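Local coordinates for protein fumarate reductase iron-sulfur subunit (Mycolicibacterium smegmatis, PDB 7D6V) that probably relays electrons from succinate oxidation through its three iron-sulfur clusters toward quinone, as a subunit of the succinate dehydrogenase Sdh1, at residues Y4-R9 with T76-F81; L8-G13 with P46-R51; R93-M98 with T103-N108; P116-P121 with G127-Q132. All blocks are in the same frame, centred on the assembly; numbering follows the deposited sequence.

Contact 1: Y4-R9 with T76-F81; sequences YDAKLR and TRMSTF
The phenol oxygen of Tyr4 faces two backbone carbonyls of the 76-81 loop without bonding to either. Tyr4 OH lies 3.8 Å from Met78 O and 4.4 Å from Phe81 O, beyond hydrogen-bond range. Tyr4 CG stands between its own backbone N and carbonyl carbon (chi1 64°), on a CB that already points toward the loop. The ring therefore extends off the strand, and its hydroxyl leads. Met78 answers from the other side. Its CG is anti to the backbone N (chi1 180°) and the chain then bends at chi2, which carries the methyl CE back to the strand. Met78 CE comes to 4.4 Å from Ala6 CB and 4.3 Å from Tyr4 OH, so one methyl meets two strand residues. Phe81 adds only a marginal touch, through its carbonyl. The segment 4-9 belongs to the central strand 4-14 of the 2Fe-2S domain, a beta-grasp fold of the plant-type ferredoxin kind. The segment 76-81 follows Cys74, a residue of the 2Fe-2S pocket, and the side chain of Met78 is about 14 Å from that cluster. Met78 also packs on Val33 and Ile36 of helix 33-43 and on Val87. Between the segments this is loose van der Waals packing, centred on the terminal methyl of Met78 and the Tyr4 hydroxyl. No hydrogen bond or salt bridge crosses, and the long approaches imply weak, short-range attraction.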
loop_
_atom_site.group_PDB
_atom_site.type_symbol
_atom_site.label_atom_id
_atom_site.label_comp_id
_atom_site.label_asym_id
_atom_site.label_seq_id
_atom_site.Cartn_x
_atom_site.Cartn_y
_atom_site.Cartn_z
ATOM N N TYR B 4 -12.041 -5.387 -28.364
ATOM C CA TYR B 4 -13.254 -6.179 -28.485
ATOM C C TYR B 4 -14.280 -5.663 -27.485
ATOM O O TYR B 4 -14.008 -4.757 -26.694
ATOM C CB TYR B 4 -12.971 -7.668 -28.261
ATOM C CG TYR B 4 -12.490 -7.998 -26.867
ATOM C CD1 TYR B 4 -13.331 -8.605 -25.950
ATOM C CD2 TYR B 4 -11.198 -7.701 -26.470
ATOM C CE1 TYR B 4 -12.899 -8.905 -24.678
ATOM C CE2 TYR B 4 -10.758 -7.996 -25.201
ATOM C CZ TYR B 4 -11.612 -8.600 -24.310
ATOM O OH TYR B 4 -11.174 -8.900 -23.042
ATOM N N ASP B 5 -15.468 -6.255 -27.526
ATOM C CA ASP B 5 -16.560 -5.921 -26.620
ATOM C C ASP B 5 -16.712 -7.070 -25.632
ATOM O O ASP B 5 -17.020 -8.197 -26.029
ATOM C CB ASP B 5 -17.851 -5.678 -27.395
ATOM C CG ASP B 5 -17.960 -4.258 -27.921
ATOM O OD1 ASP B 5 -17.447 -3.333 -27.259
ATOM O OD2 ASP B 5 -18.560 -4.067 -28.997
ATOM N N ALA B 6 -16.495 -6.784 -24.354
ATOM C CA ALA B 6 -16.552 -7.801 -23.317
ATOM C C ALA B 6 -17.934 -7.853 -22.680
ATOM O O ALA B 6 -18.753 -6.945 -22.829
ATOM C CB ALA B 6 -15.499 -7.539 -22.243
ATOM N N LYS B 7 -18.184 -8.944 -21.961
ATOM C CA LYS B 7 -19.424 -9.143 -21.219
ATOM C C LYS B 7 -19.118 -9.082 -19.728
ATOM O O LYS B 7 -18.470 -9.984 -19.182
ATOM C CB LYS B 7 -20.081 -10.468 -21.597
ATOM C CG LYS B 7 -20.525 -10.538 -23.049
ATOM C CD LYS B 7 -21.231 -11.845 -23.359
ATOM C CE LYS B 7 -20.263 -13.017 -23.354
ATOM N NZ LYS B 7 -19.268 -12.935 -24.453
ATOM N N LEU B 8 -19.572 -8.012 -19.085
ATOM C CA LEU B 8 -19.522 -7.859 -17.640
ATOM C C LEU B 8 -20.872 -8.219 -17.034
ATOM O O LEU B 8 -21.912 -8.159 -17.692
ATOM C CB LEU B 8 -19.145 -6.429 -17.255
ATOM C CG LEU B 8 -17.747 -5.942 -17.616
ATOM C CD1 LEU B 8 -17.611 -4.470 -17.281
ATOM C CD2 LEU B 8 -16.697 -6.754 -16.888
ATOM N N ARG B 9 -20.841 -8.610 -15.762
ATOM C CA ARG B 9 -22.039 -9.022 -15.047
ATOM C C ARG B 9 -22.010 -8.384 -13.651
ATOM O O ARG B 9 -22.035 -9.048 -12.621
ATOM C CB ARG B 9 -22.167 -10.547 -15.041
ATOM C CG ARG B 9 -23.452 -11.056 -14.430
ATOM C CD ARG B 9 -23.578 -12.574 -14.449
ATOM N NE ARG B 9 -22.619 -13.255 -13.591
ATOM C CZ ARG B 9 -22.440 -14.571 -13.581
ATOM N NH1 ARG B 9 -23.161 -15.337 -14.384
ATOM N NH2 ARG B 9 -21.551 -15.122 -12.768
ATOM N N THR B 76 -6.089 -5.907 -11.765
ATOM C CA THR B 76 -6.536 -7.105 -12.466
ATOM C C THR B 76 -6.430 -6.869 -13.967
ATOM O O THR B 76 -7.090 -5.980 -14.509
ATOM C CB THR B 76 -7.964 -7.465 -12.065
ATOM O OG1 THR B 76 -8.069 -7.454 -10.637
ATOM C CG2 THR B 76 -8.328 -8.845 -12.574
ATOM N N ARG B 77 -5.622 -7.692 -14.638
ATOM C CA ARG B 77 -5.098 -7.343 -15.954
ATOM C C ARG B 77 -6.148 -7.363 -17.055
ATOM O O ARG B 77 -5.911 -6.773 -18.114
ATOM C CB ARG B 77 -3.956 -8.290 -16.318
ATOM C CG ARG B 77 -2.809 -7.625 -17.045
ATOM C CD ARG B 77 -1.665 -8.599 -17.241
ATOM N NE ARG B 77 -1.092 -9.019 -15.968
ATOM C CZ ARG B 77 -0.978 -10.285 -15.582
ATOM N NH1 ARG B 77 -1.400 -11.259 -16.375
ATOM N NH2 ARG B 77 -0.444 -10.577 -14.405
ATOM N N MET B 78 -7.256 -8.077 -16.866
ATOM C CA MET B 78 -8.404 -8.049 -17.771
ATOM C C MET B 78 -8.075 -8.764 -19.081
ATOM O O MET B 78 -8.962 -9.036 -19.894
ATOM C CB MET B 78 -8.852 -6.601 -18.013
ATOM C CG MET B 78 -10.030 -6.396 -18.938
ATOM S SD MET B 78 -11.603 -6.571 -18.080
ATOM C CE MET B 78 -12.411 -7.791 -19.103
ATOM N N SER B 79 -6.806 -9.112 -19.268
ATOM C CA SER B 79 -6.390 -10.087 -20.262
ATOM C C SER B 79 -6.244 -11.467 -19.646
ATOM O O SER B 79 -5.929 -12.428 -20.355
ATOM C CB SER B 79 -5.075 -9.659 -20.914
ATOM O OG SER B 79 -4.005 -9.727 -19.990
ATOM N N THR B 80 -6.455 -11.565 -18.333
ATOM C CA THR B 80 -6.591 -12.850 -17.665
ATOM C C THR B 80 -7.766 -13.636 -18.231
ATOM O O THR B 80 -7.772 -14.871 -18.187
ATOM C CB THR B 80 -6.767 -12.613 -16.163
ATOM O OG1 THR B 80 -5.577 -12.016 -15.635
ATOM C CG2 THR B 80 -7.044 -13.909 -15.419
ATOM N N PHE B 81 -8.741 -12.942 -18.803
ATOM C CA PHE B 81 -10.004 -13.521 -19.221
ATOM C C PHE B 81 -10.084 -13.559 -20.741
ATOM O O PHE B 81 -9.539 -12.693 -21.428
ATOM C CB PHE B 81 -11.170 -12.706 -18.667
ATOM C CG PHE B 81 -10.997 -12.305 -17.236
ATOM C CD1 PHE B 81 -10.943 -13.254 -16.235
ATOM C CD2 PHE B 81 -10.857 -10.972 -16.897
ATOM C CE1 PHE B 81 -10.774 -12.882 -14.922
ATOM C CE2 PHE B 81 -10.686 -10.595 -15.587
ATOM C CZ PHE B 81 -10.645 -11.550 -14.597
#

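Contact 2: L8-G13 with P46-R51; sequences LRVWRG and PDLAVR
Leu48 lays one methyl over a face of the Arg12 guanidinium. Leu48 CD1 sits 3.5 Å above that plane, offset toward the rim, and its nearest atom is Arg12 NE, also at 3.5 Å. The methyl spans the neighbouring part of the chain too, with Arg12 CD at 3.6 Å. The two side chains lie at a slant to each other. Arg12 does not stretch out. It bends at chi2 (-68°) and chi3 (-47°), and this folding turns the flat head across the end of Leu48. The other approach to the same methyl comes from Val10. Val10 CG1 is anti to the backbone N and lies 4.1 Å from Leu48 CD1. Leu48 CD1 thus meets Val10 and the folded Arg12 from two directions about a right angle apart. Asp47 stands near the far end of the guanidinium. Arg12 NH1 is 4.2 Å from Asp47 OD1, too long for a salt bridge, though the opposite charges probably attract. The stronger polar partners are Asp100, which forms a salt bridge with Arg12 NE, and Tyr23, whose OH bonds to Arg12 NH2. Asp100 also accepts bonds from Gly13 N and Ala49 N, so it links strand 4-14 to the 46-51 loop. That loop runs from helix 33-43 toward the 2Fe-2S pocket, and Leu48 also packs on Ile37 of the helix. The chemistry is divided. The face of the guanidinium takes a hydrocarbon, while NE and NH2 are held by Asp100 and Tyr23, which would limit its rotation.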
loop_
_atom_site.group_PDB
_atom_site.type_symbol
_atom_site.label_atom_id
_atom_site.label_comp_id
_atom_site.label_asym_id
_atom_site.label_seq_id
_atom_site.Cartn_x
_atom_site.Cartn_y
_atom_site.Cartn_z
ATOM N N LEU B 8 -19.572 -8.012 -19.085
ATOM C CA LEU B 8 -19.522 -7.859 -17.640
ATOM C C LEU B 8 -20.872 -8.219 -17.034
ATOM O O LEU B 8 -21.912 -8.159 -17.692
ATOM C CB LEU B 8 -19.145 -6.429 -17.255
ATOM C CG LEU B 8 -17.747 -5.942 -17.616
ATOM C CD1 LEU B 8 -17.611 -4.470 -17.281
ATOM C CD2 LEU B 8 -16.697 -6.754 -16.888
ATOM N N ARG B 9 -20.841 -8.610 -15.762
ATOM C CA ARG B 9 -22.039 -9.022 -15.047
ATOM C C ARG B 9 -22.010 -8.384 -13.651
ATOM O O ARG B 9 -22.035 -9.048 -12.621
ATOM C CB ARG B 9 -22.167 -10.547 -15.041
ATOM C CG ARG B 9 -23.452 -11.056 -14.430
ATOM C CD ARG B 9 -23.578 -12.574 -14.449
ATOM N NE ARG B 9 -22.619 -13.255 -13.591
ATOM C CZ ARG B 9 -22.440 -14.571 -13.581
ATOM N NH1 ARG B 9 -23.161 -15.337 -14.384
ATOM N NH2 ARG B 9 -21.551 -15.122 -12.768
ATOM N N VAL B 10 -21.880 -7.054 -13.623
ATOM C CA VAL B 10 -21.679 -6.301 -12.386
ATOM C C VAL B 10 -22.904 -6.387 -11.480
ATOM O O VAL B 10 -24.051 -6.319 -11.939
ATOM C CB VAL B 10 -21.348 -4.838 -12.728
ATOM C CG1 VAL B 10 -21.232 -3.993 -11.472
ATOM C CG2 VAL B 10 -20.078 -4.760 -13.550
ATOM N N TRP B 11 -22.657 -6.519 -10.173
ATOM C CA TRP B 11 -23.722 -6.585 -9.176
ATOM C C TRP B 11 -24.223 -5.187 -8.821
ATOM O O TRP B 11 -23.429 -4.295 -8.511
ATOM C CB TRP B 11 -23.220 -7.293 -7.916
ATOM C CG TRP B 11 -24.286 -7.562 -6.889
ATOM C CD1 TRP B 11 -25.060 -8.677 -6.789
ATOM C CD2 TRP B 11 -24.693 -6.698 -5.818
ATOM N NE1 TRP B 11 -25.922 -8.565 -5.730
ATOM C CE2 TRP B 11 -25.719 -7.358 -5.118
ATOM C CE3 TRP B 11 -24.294 -5.431 -5.389
ATOM C CZ2 TRP B 11 -26.344 -6.795 -4.012
ATOM C CZ3 TRP B 11 -24.917 -4.876 -4.294
ATOM C CH2 TRP B 11 -25.932 -5.555 -3.618
ATOM N N ARG B 12 -25.542 -5.000 -8.856
ATOM C CA ARG B 12 -26.177 -3.733 -8.518
ATOM C C ARG B 12 -27.172 -3.933 -7.384
ATOM O O ARG B 12 -27.879 -4.941 -7.342
ATOM C CB ARG B 12 -26.908 -3.123 -9.725
ATOM C CG ARG B 12 -26.104 -3.043 -11.002
ATOM C CD ARG B 12 -24.962 -2.053 -10.906
ATOM N NE ARG B 12 -25.364 -0.774 -10.332
ATOM C CZ ARG B 12 -25.769 0.275 -11.039
ATOM N NH1 ARG B 12 -26.109 1.398 -10.426
ATOM N NH2 ARG B 12 -25.844 0.201 -12.358
ATOM N N GLY B 13 -27.232 -2.975 -6.475
ATOM C CA GLY B 13 -28.196 -3.014 -5.396
ATOM C C GLY B 13 -27.659 -2.315 -4.166
ATOM O O GLY B 13 -26.661 -1.604 -4.218
ATOM N N PRO B 46 -23.773 6.225 -14.812
ATOM C CA PRO B 46 -23.112 7.336 -14.107
ATOM C C PRO B 46 -23.135 7.205 -12.593
ATOM O O PRO B 46 -22.222 7.703 -11.924
ATOM C CB PRO B 46 -23.902 8.568 -14.573
ATOM C CG PRO B 46 -24.715 8.115 -15.735
ATOM C CD PRO B 46 -24.968 6.667 -15.544
ATOM N N ASP B 47 -24.151 6.549 -12.032
ATOM C CA ASP B 47 -24.342 6.463 -10.590
ATOM C C ASP B 47 -23.860 5.138 -10.006
ATOM O O ASP B 47 -24.291 4.757 -8.915
ATOM C CB ASP B 47 -25.813 6.678 -10.243
ATOM C CG ASP B 47 -26.730 5.770 -11.025
ATOM O OD1 ASP B 47 -26.296 5.253 -12.075
ATOM O OD2 ASP B 47 -27.875 5.552 -10.585
ATOM N N LEU B 48 -22.980 4.428 -10.705
ATOM C CA LEU B 48 -22.473 3.151 -10.220
ATOM C C LEU B 48 -21.431 3.366 -9.128
ATOM O O LEU B 48 -20.490 4.143 -9.302
ATOM C CB LEU B 48 -21.873 2.348 -11.372
ATOM C CG LEU B 48 -21.046 1.119 -11.009
ATOM C CD1 LEU B 48 -21.955 -0.026 -10.648
ATOM C CD2 LEU B 48 -20.148 0.743 -12.168
ATOM N N ALA B 49 -21.587 2.649 -8.017
ATOM C CA ALA B 49 -20.757 2.840 -6.832
ATOM C C ALA B 49 -19.463 2.036 -6.933
ATOM O O ALA B 49 -19.502 0.823 -7.154
ATOM C CB ALA B 49 -21.549 2.418 -5.596
ATOM N N VAL B 50 -18.313 2.703 -6.770
ATOM C CA VAL B 50 -17.026 2.050 -7.030
ATOM C C VAL B 50 -16.038 2.168 -5.871
ATOM O O VAL B 50 -15.549 1.151 -5.369
ATOM C CB VAL B 50 -16.390 2.592 -8.322
ATOM C CG1 VAL B 50 -15.073 1.893 -8.592
ATOM C CG2 VAL B 50 -17.324 2.393 -9.485
ATOM N N ARG B 51 -15.734 3.396 -5.441
ATOM C CA ARG B 51 -14.742 3.671 -4.390
ATOM C C ARG B 51 -13.327 3.235 -4.797
ATOM O O ARG B 51 -12.790 2.232 -4.333
ATOM C CB ARG B 51 -15.122 3.026 -3.053
ATOM C CG ARG B 51 -14.205 3.476 -1.927
ATOM C CD ARG B 51 -14.123 2.479 -0.795
ATOM N NE ARG B 51 -15.106 2.759 0.243
ATOM C CZ ARG B 51 -15.668 1.832 1.008
ATOM N NH1 ARG B 51 -15.338 0.558 0.861
ATOM N NH2 ARG B 51 -16.556 2.180 1.923
#

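Contact 3: R93-M98 with T103-N108; sequences RTFPVM and TDVSFN
This is a short, weakly bonded antiparallel hairpin contact, running on into aromatic packing, where the chain leads from strands 97-99 and 102-103 into helix 107-112 and toward the 4Fe-4S and 3Fe-4S clusters. Val97 and Thr103 form a non-hydrogen-bonded pair with diverging side chains. Next to it, Asp104 N donates to Pro96 O at 2.6 Å, nearly straight at 174°. Asp104 and Val105 are each the centre of an inverse gamma turn closed by a weak backbone bond, and these turns lead the chain toward helix 107-112.

Phe95 carries most of the side-chain packing. Its CG is anti to the carbonyl carbon (chi1 -54°), and the ring extends along the second segment. Val105 CG1 approaches Phe95 CD2 obliquely at 3.6 Å. Phe107 CD2 arrives at the ring's edge, near its plane, 3.9 Å from Phe95 CE1. The Asn108 amide comes last, with ND2 3.6 Å from Phe95 CZ and the two planes 73° apart. Asn108 OD1 bonds to Gln152. On another side Met98 reaches over with its chain extended, and Met98 CE lies 3.3 Å from Asp104 OD2.

Helix 150-154 borders the Phe95-Phe107 packing, since Gln152 packs against both rings. The membrane anchor subunit packs on Pro96 and Val97, while subunit A meets Met98 and Val105. The contact thus joins strands 97-99 and 102-103 to the start of helix 107-112.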
loop_
_atom_site.group_PDB
_atom_site.type_symbol
_atom_site.label_atom_id
_atom_site.label_comp_id
_atom_site.label_asym_id
_atom_site.label_seq_id
_atom_site.Cartn_x
_atom_site.Cartn_y
_atom_site.Cartn_z
ATOM N N ARG B 93 -17.912 -9.870 0.001
ATOM C CA ARG B 93 -19.039 -10.599 0.563
ATOM C C ARG B 93 -18.923 -10.835 2.061
ATOM O O ARG B 93 -19.776 -11.518 2.628
ATOM C CB ARG B 93 -19.210 -11.939 -0.156
ATOM C CG ARG B 93 -19.774 -11.818 -1.555
ATOM C CD ARG B 93 -19.947 -13.176 -2.199
ATOM N NE ARG B 93 -21.245 -13.764 -1.892
ATOM C CZ ARG B 93 -21.610 -14.991 -2.242
ATOM N NH1 ARG B 93 -20.774 -15.763 -2.914
ATOM N NH2 ARG B 93 -22.811 -15.445 -1.924
ATOM N N THR B 94 -17.894 -10.300 2.715
ATOM C CA THR B 94 -17.737 -10.449 4.156
ATOM C C THR B 94 -18.281 -9.265 4.940
ATOM O O THR B 94 -18.681 -9.428 6.097
ATOM C CB THR B 94 -16.256 -10.654 4.504
ATOM O OG1 THR B 94 -15.735 -11.731 3.722
ATOM C CG2 THR B 94 -16.077 -10.989 5.972
ATOM N N PHE B 95 -18.333 -8.090 4.336
ATOM C CA PHE B 95 -18.734 -6.874 5.013
ATOM C C PHE B 95 -20.104 -6.419 4.534
ATOM O O PHE B 95 -20.546 -6.792 3.443
ATOM C CB PHE B 95 -17.691 -5.776 4.773
ATOM C CG PHE B 95 -16.298 -6.190 5.138
ATOM C CD1 PHE B 95 -15.970 -6.471 6.451
ATOM C CD2 PHE B 95 -15.323 -6.326 4.169
ATOM C CE1 PHE B 95 -14.696 -6.865 6.790
ATOM C CE2 PHE B 95 -14.045 -6.718 4.504
ATOM C CZ PHE B 95 -13.731 -6.987 5.815
ATOM N N PRO B 96 -20.826 -5.643 5.342
ATOM C CA PRO B 96 -22.135 -5.148 4.905
ATOM C C PRO B 96 -22.004 -4.270 3.673
ATOM O O PRO B 96 -21.070 -3.476 3.547
ATOM C CB PRO B 96 -22.639 -4.354 6.115
ATOM C CG PRO B 96 -21.842 -4.843 7.259
ATOM C CD PRO B 96 -20.510 -5.211 6.713
ATOM N N VAL B 97 -22.956 -4.412 2.764
ATOM C CA VAL B 97 -22.917 -3.721 1.483
ATOM C C VAL B 97 -23.510 -2.327 1.647
ATOM O O VAL B 97 -24.600 -2.163 2.205
ATOM C CB VAL B 97 -23.659 -4.528 0.403
ATOM C CG1 VAL B 97 -25.074 -4.866 0.841
ATOM C CG2 VAL B 97 -23.679 -3.775 -0.908
ATOM N N MET B 98 -22.769 -1.314 1.197
ATOM C CA MET B 98 -23.320 0.035 1.132
ATOM C C MET B 98 -24.147 0.213 -0.133
ATOM O O MET B 98 -25.354 0.468 -0.074
ATOM C CB MET B 98 -22.196 1.072 1.182
ATOM C CG MET B 98 -21.682 1.390 2.569
ATOM S SD MET B 98 -20.224 2.442 2.506
ATOM C CE MET B 98 -19.979 2.790 4.241
ATOM N N THR B 103 -18.648 -1.593 0.121
ATOM C CA THR B 103 -19.056 -2.230 1.360
ATOM C C THR B 103 -18.672 -1.350 2.542
ATOM O O THR B 103 -17.841 -0.448 2.429
ATOM C CB THR B 103 -18.427 -3.620 1.520
ATOM O OG1 THR B 103 -17.019 -3.542 1.271
ATOM C CG2 THR B 103 -19.054 -4.596 0.549
ATOM N N ASP B 104 -19.299 -1.626 3.681
ATOM C CA ASP B 104 -19.017 -0.903 4.919
ATOM C C ASP B 104 -17.831 -1.574 5.596
ATOM O O ASP B 104 -17.984 -2.483 6.412
ATOM C CB ASP B 104 -20.244 -0.881 5.818
ATOM C CG ASP B 104 -20.053 -0.016 7.043
ATOM O OD1 ASP B 104 -20.548 -0.397 8.122
ATOM O OD2 ASP B 104 -19.404 1.042 6.930
ATOM N N VAL B 105 -16.629 -1.129 5.247
ATOM C CA VAL B 105 -15.408 -1.637 5.889
ATOM C C VAL B 105 -15.153 -0.727 7.086
ATOM O O VAL B 105 -14.328 0.188 7.067
ATOM C CB VAL B 105 -14.226 -1.704 4.916
ATOM C CG1 VAL B 105 -14.415 -2.850 3.947
ATOM C CG2 VAL B 105 -14.092 -0.405 4.137
ATOM N N SER B 106 -15.871 -1.003 8.167
ATOM C CA SER B 106 -15.680 -0.309 9.432
ATOM C C SER B 106 -15.413 -1.252 10.588
ATOM O O SER B 106 -14.916 -0.801 11.626
ATOM C CB SER B 106 -16.902 0.561 9.760
ATOM O OG SER B 106 -17.967 -0.222 10.264
ATOM N N PHE B 107 -15.736 -2.537 10.445
ATOM C CA PHE B 107 -15.287 -3.554 11.384
ATOM C C PHE B 107 -13.772 -3.516 11.536
ATOM O O PHE B 107 -13.241 -3.677 12.641
ATOM C CB PHE B 107 -15.786 -4.918 10.891
ATOM C CG PHE B 107 -14.987 -6.093 11.367
ATOM C CD1 PHE B 107 -15.322 -6.744 12.539
ATOM C CD2 PHE B 107 -13.928 -6.577 10.619
ATOM C CE1 PHE B 107 -14.600 -7.834 12.969
ATOM C CE2 PHE B 107 -13.200 -7.663 11.049
ATOM C CZ PHE B 107 -13.538 -8.293 12.223
ATOM N N ASN B 108 -13.061 -3.263 10.435
ATOM C CA ASN B 108 -11.606 -3.183 10.483
ATOM C C ASN B 108 -11.136 -1.978 11.288
ATOM O O ASN B 108 -10.222 -2.093 12.112
ATOM C CB ASN B 108 -11.047 -3.130 9.064
ATOM C CG ASN B 108 -11.590 -4.232 8.186
ATOM O OD1 ASN B 108 -11.146 -5.372 8.265
ATOM N ND2 ASN B 108 -12.559 -3.899 7.346
#

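Contact 4: P116-P121 with G127-Q132; sequences PSFTPP and GEYRMQ
Tyr129 swings its ring toward Phe118 with CG anti to the carbonyl carbon (chi1 -77°), and Phe118 extends in return with CG anti to the backbone N (chi1 166°). Both belong to the irregular connector between helices 107-112 and 133-142, which has no helix or strand of its own here. The contact is a small packing of one proline and two aromatic rings between two parts of that connector. The rings meet edge to edge: Phe118 CZ is 4.4 Å from Tyr129 CE2, and each atom lies near the plane of the other ring. This is not a face stack. Within the same segment, Pro120 N lies 3.9 Å above one face of the Phe118 ring, toward its rim. Pro120 thus packs against both aromatic residues. The Phe118 ring also meets that of His183, with planes at about 40°. Tyr129 touches Leu124 and Leu185, and Thr103 of subunit A packs on both aromatic residues. No hydrogen bond joins the two segments, so the attachment is by van der Waals contact and is slight, at the interface with subunit A. The tyrosine hydroxyl oxygen itself rests against the proline ring, with Tyr129 OH 3.2 Å from Pro120 CB and 3.6 Å from Pro120 CG.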
loop_
_atom_site.group_PDB
_atom_site.type_symbol
_atom_site.label_atom_id
_atom_site.label_comp_id
_atom_site.label_asym_id
_atom_site.label_seq_id
_atom_site.Cartn_x
_atom_site.Cartn_y
_atom_site.Cartn_z
ATOM N N PRO B 116 -3.335 -2.684 21.490
ATOM C CA PRO B 116 -2.433 -1.700 22.098
ATOM C C PRO B 116 -1.399 -1.215 21.095
ATOM O O PRO B 116 -0.883 -1.983 20.284
ATOM C CB PRO B 116 -1.782 -2.477 23.247
ATOM C CG PRO B 116 -2.724 -3.579 23.536
ATOM C CD PRO B 116 -3.333 -3.957 22.225
ATOM N N SER B 117 -1.098 0.075 21.162
ATOM C CA SER B 117 -0.241 0.708 20.177
ATOM C C SER B 117 1.226 0.550 20.562
ATOM O O SER B 117 1.571 -0.060 21.575
ATOM C CB SER B 117 -0.618 2.176 20.021
ATOM O OG SER B 117 -1.897 2.303 19.427
ATOM N N PHE B 118 2.102 1.103 19.728
ATOM C CA PHE B 118 3.532 1.048 19.990
ATOM C C PHE B 118 3.864 1.787 21.279
ATOM O O PHE B 118 3.451 2.931 21.479
ATOM C CB PHE B 118 4.299 1.652 18.815
ATOM C CG PHE B 118 5.741 1.938 19.111
ATOM C CD1 PHE B 118 6.188 3.240 19.239
ATOM C CD2 PHE B 118 6.649 0.908 19.255
ATOM C CE1 PHE B 118 7.508 3.506 19.509
ATOM C CE2 PHE B 118 7.971 1.170 19.526
ATOM C CZ PHE B 118 8.401 2.469 19.651
ATOM N N THR B 119 4.603 1.122 22.156
ATOM C CA THR B 119 5.014 1.703 23.433
ATOM C C THR B 119 6.531 1.711 23.526
ATOM O O THR B 119 7.142 0.643 23.721
ATOM C CB THR B 119 4.412 0.926 24.603
ATOM O OG1 THR B 119 3.020 0.697 24.357
ATOM C CG2 THR B 119 4.562 1.707 25.891
ATOM N N PRO B 120 7.181 2.860 23.389
ATOM C CA PRO B 120 8.631 2.916 23.542
ATOM C C PRO B 120 9.013 3.015 25.008
ATOM O O PRO B 120 8.154 3.285 25.861
ATOM C CB PRO B 120 9.009 4.191 22.780
ATOM C CG PRO B 120 7.817 5.065 22.931
ATOM C CD PRO B 120 6.611 4.165 23.013
ATOM N N PRO B 121 10.280 2.783 25.348
ATOM C CA PRO B 121 10.722 3.031 26.724
ATOM C C PRO B 121 10.539 4.495 27.090
ATOM O O PRO B 121 10.759 5.389 26.271
ATOM C CB PRO B 121 12.200 2.633 26.699
ATOM C CG PRO B 121 12.322 1.702 25.548
ATOM C CD PRO B 121 11.341 2.177 24.527
ATOM N N GLY B 127 15.699 11.655 19.110
ATOM C CA GLY B 127 16.893 11.498 18.311
ATOM C C GLY B 127 17.838 10.407 18.756
ATOM O O GLY B 127 18.882 10.209 18.127
ATOM N N GLU B 128 17.505 9.679 19.822
ATOM C CA GLU B 128 18.417 8.723 20.434
ATOM C C GLU B 128 18.023 7.272 20.182
ATOM O O GLU B 128 18.592 6.372 20.805
ATOM C CB GLU B 128 18.521 8.987 21.936
ATOM N N TYR B 129 17.069 7.022 19.291
ATOM C CA TYR B 129 16.702 5.654 18.955
ATOM C C TYR B 129 17.817 4.984 18.160
ATOM O O TYR B 129 18.429 5.599 17.284
ATOM C CB TYR B 129 15.404 5.630 18.149
ATOM C CG TYR B 129 14.141 5.845 18.955
ATOM C CD1 TYR B 129 14.056 6.847 19.909
ATOM C CD2 TYR B 129 13.025 5.047 18.747
ATOM C CE1 TYR B 129 12.907 7.042 20.638
ATOM C CE2 TYR B 129 11.869 5.235 19.473
ATOM C CZ TYR B 129 11.816 6.234 20.417
ATOM O OH TYR B 129 10.665 6.424 21.141
ATOM N N ARG B 130 18.080 3.717 18.470
ATOM C CA ARG B 130 19.082 2.934 17.754
ATOM C C ARG B 130 18.510 1.557 17.462
ATOM O O ARG B 130 18.153 0.826 18.388
ATOM C CB ARG B 130 20.379 2.806 18.556
ATOM C CG ARG B 130 21.086 4.112 18.825
ATOM C CD ARG B 130 21.679 4.706 17.564
ATOM N NE ARG B 130 22.214 6.037 17.820
ATOM C CZ ARG B 130 21.571 7.166 17.550
ATOM N NH1 ARG B 130 20.364 7.131 17.006
ATOM N NH2 ARG B 130 22.133 8.333 17.824
ATOM N N MET B 131 18.427 1.205 16.183
ATOM C CA MET B 131 17.966 -0.109 15.765
ATOM C C MET B 131 18.827 -0.601 14.616
ATOM O O MET B 131 19.153 0.162 13.705
ATOM C CB MET B 131 16.494 -0.080 15.335
ATOM C CG MET B 131 15.534 0.396 16.411
ATOM S SD MET B 131 13.829 0.466 15.847
ATOM C CE MET B 131 13.781 2.107 15.144
ATOM N N GLN B 132 19.195 -1.875 14.662
ATOM C CA GLN B 132 19.905 -2.507 13.562
ATOM C C GLN B 132 18.912 -3.036 12.531
ATOM O O GLN B 132 17.752 -3.315 12.838
ATOM C CB GLN B 132 20.800 -3.633 14.076
ATOM C CG GLN B 132 21.845 -3.181 15.086
ATOM C CD GLN B 132 22.895 -2.270 14.477
ATOM O OE1 GLN B 132 23.299 -2.450 13.332
ATOM N NE2 GLN B 132 23.340 -1.286 15.245
#

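How the contacts relate
Contacts 1 and 2 share strand 4-14, through Leu8 and Arg9, and their centres are 16 Å apart. Contact 3 touches contact 2 directly: Arg51 NH2 is 3.0 Å from Thr103 O, a probable hydrogen bond, and Trp11 CZ3 packs 3.8 Å from Val97 CG2. Contact 4 stands apart, its nearest atoms about 12 Å from contact 3, and it lies across the chain's centre from contacts 1 and 2. The series broadly follows the clusters. The side chain of Met78 in contact 1 is about 14 Å from the 2Fe-2S cluster. In contact 3 the side chain of Asn108 is about 8 Å from the 4Fe-4S cluster, and that of Phe107 about 11 Å from the 3Fe-4S cluster.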